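Local coordinates for protein OLD nuclease (Thermus scotoductus, PDB 6P74) that degrades linear or supercoiled double-stranded DNA in the 5' to 3' direction as a metal-dependent exonuclease, nicks circular DNA and hydrolyses ATP when stimulated by DNA, at residues N63-T66 with T67-I70; L184-E187 with Q188-Q191; L294-M297 with A298-Q302; E517-R520 with Q521-P525. All coordinates share one frame; numbering follows the deposited sequence.

Contact 1 of 4, residues N63-T66 with T67-I70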
# COMPACT_ATOMS: atom_id res chain seq x y z
N ASN A 63 10.56 0.56 12.48
CA ASN A 63 11.39 1.77 12.50
C ASN A 63 12.29 1.88 11.26
O ASN A 63 13.28 2.63 11.26
CB ASN A 63 12.27 1.85 13.76
CG ASN A 63 11.54 1.40 15.01
OD1 ASN A 63 10.41 1.83 15.28
ND2 ASN A 63 12.18 0.53 15.79
N PHE A 64 11.94 1.16 10.18
CA PHE A 64 12.81 1.02 9.01
C PHE A 64 14.20 0.54 9.44
O PHE A 64 15.23 0.96 8.89
CB PHE A 64 12.92 2.34 8.22
CG PHE A 64 11.64 2.76 7.49
CD1 PHE A 64 10.43 2.11 7.71
CD2 PHE A 64 11.67 3.81 6.57
CE1 PHE A 64 9.27 2.52 7.03
CE2 PHE A 64 10.53 4.21 5.89
CZ PHE A 64 9.33 3.57 6.12
N ASP A 65 14.24 -0.35 10.43
CA ASP A 65 15.48 -0.74 11.09
C ASP A 65 16.43 -1.54 10.19
O ASP A 65 17.50 -1.05 9.82
CB ASP A 65 15.17 -1.55 12.36
CG ASP A 65 16.27 -1.47 13.39
OD1 ASP A 65 17.43 -1.72 13.04
OD2 ASP A 65 15.96 -1.13 14.56
N THR A 66 16.05 -2.78 9.86
CA THR A 66 16.76 -3.76 9.04
C THR A 66 17.93 -4.43 9.78
O THR A 66 18.48 -5.40 9.26
CB THR A 66 17.28 -3.20 7.69
OG1 THR A 66 18.50 -2.46 7.87
CG2 THR A 66 16.22 -2.36 7.00
N THR A 67 18.34 -3.95 10.95
CA THR A 67 19.17 -4.76 11.82
C THR A 67 18.35 -5.78 12.59
O THR A 67 18.92 -6.59 13.32
CB THR A 67 19.94 -3.90 12.82
OG1 THR A 67 20.81 -3.01 12.10
CG2 THR A 67 20.75 -4.78 13.77
N ARG A 68 17.03 -5.73 12.45
CA ARG A 68 16.13 -6.71 13.02
C ARG A 68 15.54 -7.57 11.91
O ARG A 68 15.36 -7.11 10.78
CB ARG A 68 14.99 -6.03 13.79
CG ARG A 68 15.45 -5.14 14.91
CD ARG A 68 14.25 -4.49 15.53
NE ARG A 68 14.60 -3.68 16.68
CZ ARG A 68 13.69 -3.13 17.48
NH1 ARG A 68 12.41 -3.32 17.22
NH2 ARG A 68 14.08 -2.40 18.52
N ALA A 69 15.24 -8.81 12.24
CA ALA A 69 14.69 -9.74 11.27
C ALA A 69 13.17 -9.74 11.35
O ALA A 69 12.60 -9.91 12.43
CB ALA A 69 15.24 -11.15 11.50
N ILE A 70 12.53 -9.54 10.20
CA ILE A 70 11.09 -9.78 10.10
C ILE A 70 10.83 -11.28 10.19
O ILE A 70 11.49 -12.09 9.53
CB ILE A 70 10.55 -9.19 8.79
CG1 ILE A 70 10.68 -7.66 8.82
CG2 ILE A 70 9.12 -9.64 8.56
CD1 ILE A 70 10.50 -6.99 7.46
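Asp65 reaches forward along the loop and uses one carboxylate oxygen on Thr67 and the other on Arg68. Hydrogen bonding comes first. Asp65 OD1 accepts from the backbone N of Thr67 at 3.2 Å, which closes an Asx turn. The bond is bent, with 144° at the hydrogen. The N-H meets OD1 on its anti side, tilted out of the carboxylate plane. With CG opposite the backbone N across CA-CB (chi1 -155°), the carboxylate lies next to the peptide that follows. In the same turn Thr66 OG1 donates to Asp65 O at 2.6 Å, onto a lone pair in the carbonyl plane.

Charge accounts for the second arm. Asp65 OD2 stands 3.6 Å from Arg68 NE, well out of the guanidinium plane. No N-H points at this oxygen, and the pair is held by charge alone. Packing is slight. Asn63 ND2 lies over one guanidinium face of Arg68, offset toward its rim and 4.1 Å from NH1.

Arg68 NH1 has a further salt bridge, to Glu14. Nearby, Phe64 packs on Gly31 of the second subunit. The loop lies between helix 34-45 and strand 70-76. Arg68 rests on Asn9 of strand 2-10, and Ile70 bonds through its backbone to Cys94 of strand 85-97.

Contact 2 of 4, residues L184-E187 with Q188-Q191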
# COMPACT_ATOMS: atom_id res chain seq x y z
N LEU A 184 -13.45 -8.24 -34.43
CA LEU A 184 -12.67 -7.15 -33.86
C LEU A 184 -11.39 -6.89 -34.64
O LEU A 184 -10.93 -5.74 -34.69
CB LEU A 184 -12.32 -7.46 -32.41
CG LEU A 184 -13.52 -7.69 -31.50
CD1 LEU A 184 -13.06 -7.72 -30.04
CD2 LEU A 184 -14.57 -6.61 -31.74
N ARG A 185 -10.81 -7.92 -35.24
CA ARG A 185 -9.46 -7.82 -35.78
C ARG A 185 -9.78 -7.10 -37.10
O ARG A 185 -10.03 -7.70 -38.14
CB ARG A 185 -8.81 -9.19 -35.80
CG ARG A 185 -8.26 -9.52 -34.40
CD ARG A 185 -7.25 -10.65 -34.41
NE ARG A 185 -7.95 -11.91 -34.57
CZ ARG A 185 -8.07 -12.82 -33.61
NH1 ARG A 185 -7.49 -12.61 -32.43
NH2 ARG A 185 -8.74 -13.95 -33.85
N THR A 186 -9.73 -5.77 -37.01
CA THR A 186 -9.58 -4.87 -38.14
C THR A 186 -8.12 -4.90 -38.60
O THR A 186 -7.24 -5.35 -37.87
CB THR A 186 -9.92 -3.47 -37.60
OG1 THR A 186 -9.04 -3.16 -36.52
CG2 THR A 186 -11.36 -3.39 -37.11
N GLU A 187 -7.86 -4.40 -39.81
CA GLU A 187 -6.48 -4.27 -40.27
C GLU A 187 -5.64 -3.42 -39.31
O GLU A 187 -4.48 -3.75 -39.04
CB GLU A 187 -6.45 -3.67 -41.67
CG GLU A 187 -5.05 -3.56 -42.26
CD GLU A 187 -5.04 -3.00 -43.69
OE1 GLU A 187 -6.15 -2.67 -44.20
OE2 GLU A 187 -3.94 -2.91 -44.30
N GLN A 188 -6.20 -2.32 -38.79
CA GLN A 188 -5.43 -1.49 -37.86
C GLN A 188 -5.18 -2.22 -36.55
O GLN A 188 -4.10 -2.09 -35.97
CB GLN A 188 -6.15 -0.16 -37.59
CG GLN A 188 -5.23 0.89 -36.90
CD GLN A 188 -5.98 2.01 -36.17
OE1 GLN A 188 -7.21 2.04 -36.12
NE2 GLN A 188 -5.21 2.94 -35.58
N VAL A 189 -6.16 -3.00 -36.08
CA VAL A 189 -5.97 -3.77 -34.87
C VAL A 189 -4.82 -4.75 -35.03
O VAL A 189 -3.98 -4.90 -34.13
CB VAL A 189 -7.28 -4.49 -34.48
CG1 VAL A 189 -7.02 -5.52 -33.40
CG2 VAL A 189 -8.32 -3.48 -34.01
N LYS A 190 -4.75 -5.43 -36.18
CA LYS A 190 -3.71 -6.42 -36.40
C LYS A 190 -2.33 -5.78 -36.47
O LYS A 190 -1.36 -6.37 -35.98
CB LYS A 190 -4.03 -7.23 -37.66
CG LYS A 190 -5.31 -8.05 -37.51
CD LYS A 190 -5.87 -8.50 -38.85
CE LYS A 190 -5.37 -9.88 -39.25
NZ LYS A 190 -6.01 -10.33 -40.52
N GLN A 191 -2.22 -4.58 -37.06
CA GLN A 191 -0.93 -3.89 -37.08
C GLN A 191 -0.53 -3.40 -35.69
O GLN A 191 0.66 -3.43 -35.35
CB GLN A 191 -0.94 -2.73 -38.08
CG GLN A 191 -0.69 -3.15 -39.53
CD GLN A 191 -0.74 -1.99 -40.50
OE1 GLN A 191 -0.18 -0.92 -40.24
NE2 GLN A 191 -1.40 -2.18 -41.64
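Thr186 and Val189 bring their CA atoms to 5.0 Å as the chain passes from an extended Thr186 into the first turn of helix 187-205. This is a helix N-cap, with Thr186 at the capping position. Val189 N donates to Thr186 OG1 at 2.9 Å. As modelled, chi1 of 59° turns OG1 toward the amide of Val189. The model sets OG1 too close to a carbon of Val189, however, and its exact place is therefore doubtful. Behind the cap, two regular helical bonds run from Lys190 N to Thr186 O at 3.0 Å and from Gln191 N to Glu187 O at 3.1 Å.

Beside the cap the aliphatic parts of Lys190, Val189 and Arg185 pack together. Lys190 CG comes within 4.1 Å of Arg185 CB, and Val189 CG1 touches Arg185 CA at 4.1 Å. The charged end of Arg185 turns back to helix 170-184, where NH2 makes salt bridges with Glu178 and Asp182. These two acids probably balance the charge of Arg185 itself.

The stretch belongs to the region assigned to dimerization. Three of its residues touch the second subunit: Leu184 packs on Phe173, Gln188 on Leu266 and Val189 on Val163 of that chain.

On the outer side Glu187 and Gln191 run side by side, pointing the same way. Their carboxylate and amide planes are 69° apart, and Glu187 OE2 stands 3.7 Å from Gln191 NE2.

Contact 3 of 4, residues L294-M297 with A298-Q302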
# COMPACT_ATOMS: atom_id res chain seq x y z
N LEU A 294 -21.84 -15.57 6.88
CA LEU A 294 -20.49 -15.96 7.22
C LEU A 294 -20.47 -16.84 8.46
O LEU A 294 -19.73 -17.83 8.51
CB LEU A 294 -19.62 -14.71 7.40
CG LEU A 294 -19.39 -13.96 6.09
CD1 LEU A 294 -18.79 -12.59 6.33
CD2 LEU A 294 -18.51 -14.77 5.13
N CYS A 295 -21.32 -16.53 9.44
CA CYS A 295 -21.37 -17.34 10.65
C CYS A 295 -21.89 -18.74 10.38
O CYS A 295 -21.42 -19.71 10.98
CB CYS A 295 -22.22 -16.67 11.72
SG CYS A 295 -21.52 -15.19 12.45
N GLU A 296 -22.91 -18.88 9.52
CA GLU A 296 -23.38 -20.23 9.23
C GLU A 296 -22.28 -21.06 8.57
O GLU A 296 -22.07 -22.23 8.93
CB GLU A 296 -24.64 -20.20 8.36
CG GLU A 296 -25.29 -21.59 8.23
CD GLU A 296 -26.40 -21.67 7.18
OE1 GLU A 296 -26.94 -20.62 6.79
OE2 GLU A 296 -26.74 -22.81 6.75
N MET A 297 -21.52 -20.46 7.64
CA MET A 297 -20.49 -21.22 6.95
C MET A 297 -19.33 -21.58 7.87
O MET A 297 -18.76 -22.67 7.78
CB MET A 297 -19.98 -20.43 5.75
CG MET A 297 -21.09 -19.95 4.85
SD MET A 297 -20.56 -19.83 3.13
CE MET A 297 -19.28 -18.60 3.22
N ALA A 298 -18.96 -20.66 8.77
CA ALA A 298 -17.92 -20.97 9.74
C ALA A 298 -18.37 -22.05 10.71
O ALA A 298 -17.61 -22.98 11.01
CB ALA A 298 -17.51 -19.70 10.49
N ASP A 299 -19.60 -21.95 11.22
CA ASP A 299 -20.07 -22.91 12.22
C ASP A 299 -20.26 -24.30 11.61
O ASP A 299 -19.93 -25.31 12.24
CB ASP A 299 -21.38 -22.41 12.83
CG ASP A 299 -21.19 -21.18 13.71
OD1 ASP A 299 -20.03 -20.82 14.00
OD2 ASP A 299 -22.21 -20.56 14.10
N LYS A 300 -20.81 -24.36 10.40
CA LYS A 300 -20.96 -25.57 9.60
C LYS A 300 -19.61 -26.12 9.15
O LYS A 300 -19.59 -27.19 8.53
CB LYS A 300 -21.85 -25.25 8.40
CG LYS A 300 -22.11 -26.38 7.45
CD LYS A 300 -22.69 -25.87 6.12
CE LYS A 300 -24.06 -25.23 6.29
NZ LYS A 300 -24.57 -24.73 4.98
N ASP A 301 -18.51 -25.43 9.40
CA ASP A 301 -17.17 -25.91 9.09
C ASP A 301 -16.88 -25.92 7.59
O ASP A 301 -16.02 -26.66 7.11
CB ASP A 301 -16.93 -27.31 9.67
CG ASP A 301 -15.74 -27.34 10.59
OD1 ASP A 301 -14.85 -26.49 10.41
OD2 ASP A 301 -15.70 -28.21 11.50
N GLN A 302 -17.59 -25.07 6.85
CA GLN A 302 -17.43 -24.96 5.41
C GLN A 302 -16.34 -23.98 5.00
O GLN A 302 -15.94 -23.96 3.84
CB GLN A 302 -18.76 -24.53 4.79
CG GLN A 302 -18.71 -24.33 3.29
CD GLN A 302 -20.07 -23.98 2.73
OE1 GLN A 302 -21.00 -23.65 3.47
NE2 GLN A 302 -20.20 -24.07 1.41
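Met297 and Gln302 cross at a slant at the C-terminal end of helix 284-299. The sulfur SD of Met297 stands 3.9 Å from the amide oxygen OE1 of Gln302. CG of Gln302 is anti to the backbone N (chi1 178°) and the chain beyond is extended, which carries the amide across to the methionine sulfur. Its other end, NE2, is held by the carbonyl oxygens of Phe263 and Glu268.

The backbone brings the two together. Asp301 has left the helix with a positive phi of 71°. Gln302 N then bonds Met297 O at 2.8 Å, almost in line with the carbonyl bond, while Asp301 N bonds Ala298 O at 3.1 Å. The turn is a Schellman motif. It leads the chain toward strand 304-308 in a beta-alpha-beta unit of the ATPase domain.

On another flank Glu296 leans across to Lys300. Its OE2 meets NZ at 3.4 Å, a salt bridge with a weak hydrogen bond. OE1 has a stronger partner in Arg292. Asp299 folds its carboxylate beside Cys295 O, with OD2 at 3.3 Å from this oxygen. Two acceptors meet there, and the carboxylate takes its salt bridge from Arg319.

The polar groups are thus served unequally. Gln302 NE2 has two bonds, but its buried OE1 has no polar partner in the model and faces sulfur and carbon. The outer acids are probably stabilised mainly by their arginines.

Contact 4 of 4, residues E517-R520 with Q521-P525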
# COMPACT_ATOMS: atom_id res chain seq x y z
N GLU A 517 -21.55 10.11 40.17
CA GLU A 517 -20.14 9.80 40.36
C GLU A 517 -19.66 8.72 39.38
O GLU A 517 -18.53 8.81 38.88
CB GLU A 517 -19.86 9.42 41.81
CG GLU A 517 -19.04 10.50 42.52
CD GLU A 517 -17.87 10.97 41.66
OE1 GLU A 517 -17.75 12.21 41.46
OE2 GLU A 517 -17.04 10.12 41.22
N ALA A 518 -20.50 7.73 39.08
CA ALA A 518 -20.14 6.78 38.03
C ALA A 518 -19.80 7.49 36.73
O ALA A 518 -18.80 7.17 36.06
CB ALA A 518 -21.27 5.77 37.80
N ILE A 519 -20.62 8.49 36.35
CA ILE A 519 -20.40 9.21 35.09
C ILE A 519 -19.13 10.06 35.17
O ILE A 519 -18.36 10.14 34.20
CB ILE A 519 -21.64 10.04 34.73
CG1 ILE A 519 -22.76 9.09 34.27
CG2 ILE A 519 -21.33 11.01 33.58
CD1 ILE A 519 -24.13 9.60 34.51
N ARG A 520 -18.87 10.66 36.34
CA ARG A 520 -17.63 11.41 36.52
C ARG A 520 -16.41 10.50 36.42
O ARG A 520 -15.37 10.90 35.88
CB ARG A 520 -17.64 12.16 37.86
CG ARG A 520 -18.62 13.31 37.96
CD ARG A 520 -18.40 14.10 39.24
NE ARG A 520 -19.44 15.10 39.42
CZ ARG A 520 -19.42 16.29 38.87
NH1 ARG A 520 -18.39 16.65 38.12
NH2 ARG A 520 -20.42 17.13 39.07
N GLN A 521 -16.49 9.28 36.96
CA GLN A 521 -15.34 8.38 36.87
C GLN A 521 -15.08 7.93 35.43
O GLN A 521 -13.93 7.94 34.96
CB GLN A 521 -15.53 7.16 37.78
CG GLN A 521 -14.35 6.14 37.71
CD GLN A 521 -14.28 5.23 38.96
OE1 GLN A 521 -14.27 5.71 40.09
NE2 GLN A 521 -14.24 3.92 38.74
N VAL A 522 -16.13 7.53 34.71
CA VAL A 522 -15.90 7.05 33.35
C VAL A 522 -15.43 8.19 32.44
O VAL A 522 -14.79 7.93 31.42
CB VAL A 522 -17.16 6.38 32.75
CG1 VAL A 522 -18.13 7.44 32.24
CG2 VAL A 522 -16.77 5.37 31.60
N THR A 523 -15.72 9.44 32.82
CA THR A 523 -15.29 10.61 32.07
C THR A 523 -13.86 11.03 32.41
O THR A 523 -13.23 11.75 31.62
CB THR A 523 -16.25 11.77 32.35
OG1 THR A 523 -17.46 11.59 31.61
CG2 THR A 523 -15.63 13.09 31.95
N ARG A 524 -13.34 10.60 33.54
CA ARG A 524 -12.08 11.14 34.05
C ARG A 524 -10.91 10.67 33.21
O ARG A 524 -10.69 9.45 33.09
CB ARG A 524 -11.91 10.74 35.51
CG ARG A 524 -11.03 11.67 36.31
CD ARG A 524 -11.62 11.91 37.71
NE ARG A 524 -11.88 10.67 38.44
CZ ARG A 524 -13.01 10.41 39.10
NH1 ARG A 524 -13.98 11.31 39.13
NH2 ARG A 524 -13.16 9.24 39.74
N PRO A 525 -10.11 11.57 32.62
CA PRO A 525 -8.99 11.21 31.75
C PRO A 525 -7.96 10.31 32.44
O PRO A 525 -6.93 10.02 31.84
CB PRO A 525 -8.37 12.57 31.39
CG PRO A 525 -8.85 13.51 32.48
CD PRO A 525 -10.21 13.03 32.83
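Thr523 delivers two hydrogen bonds to one oxygen, Ile519 O. Its backbone N and its OG1 are each 3.1 Å away and arrive from opposite faces of the carbonyl plane. OG1 lies beside the backbone N (chi1 -77°), which points the hydroxyl back up the helix. The backbone bond is bent, with 137° at the hydrogen. Both bonds belong to the last turn of helix 513-523.

The preceding turn is more regular. Gln521 N bonds Glu517 O at 2.8 Å, and Val522 N bonds Ala518 O at 3.0 Å.

Arg524 curls back toward this helix through bends at chi2 and chi3. One face of its guanidinium lies over Gln521 CA and Arg520 O. Glu517 OE2 is at the edge, near the plane, but 3.9 Å from Arg524 NH1. This salt bridge is long. It is also doubtful, because Glu517 has a second conformer. Arg520 NE is 3.9 Å from Glu517 OE1, equally long and subject to the same doubt. The three residues form a loose salt-bridge network. Arg520 NH2 bonds Val505 O.

The buried side packs Ala518 on Val427, Val429 and Phe473, and Ile519 on Leu388 and Phe389. The side chain of Ile519 is about 9 Å from that of Asp381, a probable metal ligand. Helix 513-523 thus covers strands 426-431 and 472-475 of a parallel sheet, next to helix 379-391. This layering of helices on a parallel sheet is that of the Toprim domain.

Overall arrangement
The four contacts follow one another along the chain without touching, and no two share a helix or strand. Contacts 1 to 3 belong to the ATPase and dimerization part, contact 4 to the Toprim domain. Contact 1 lies at the surface, where one acid supplies both a turn bond and an ion pair. The others are partly buried and rely on bonds at helix ends: contact 2 caps a start, contact 3 ends in a Schellman turn and contact 4 in a doubled threonine bond. Residues of contact 2 pack on the second subunit, as does Phe64 within the segment of contact 1; contacts 3 and 4 meet no other chain. Contacts 2 and 4 are farthest apart, about 74 Å between centres.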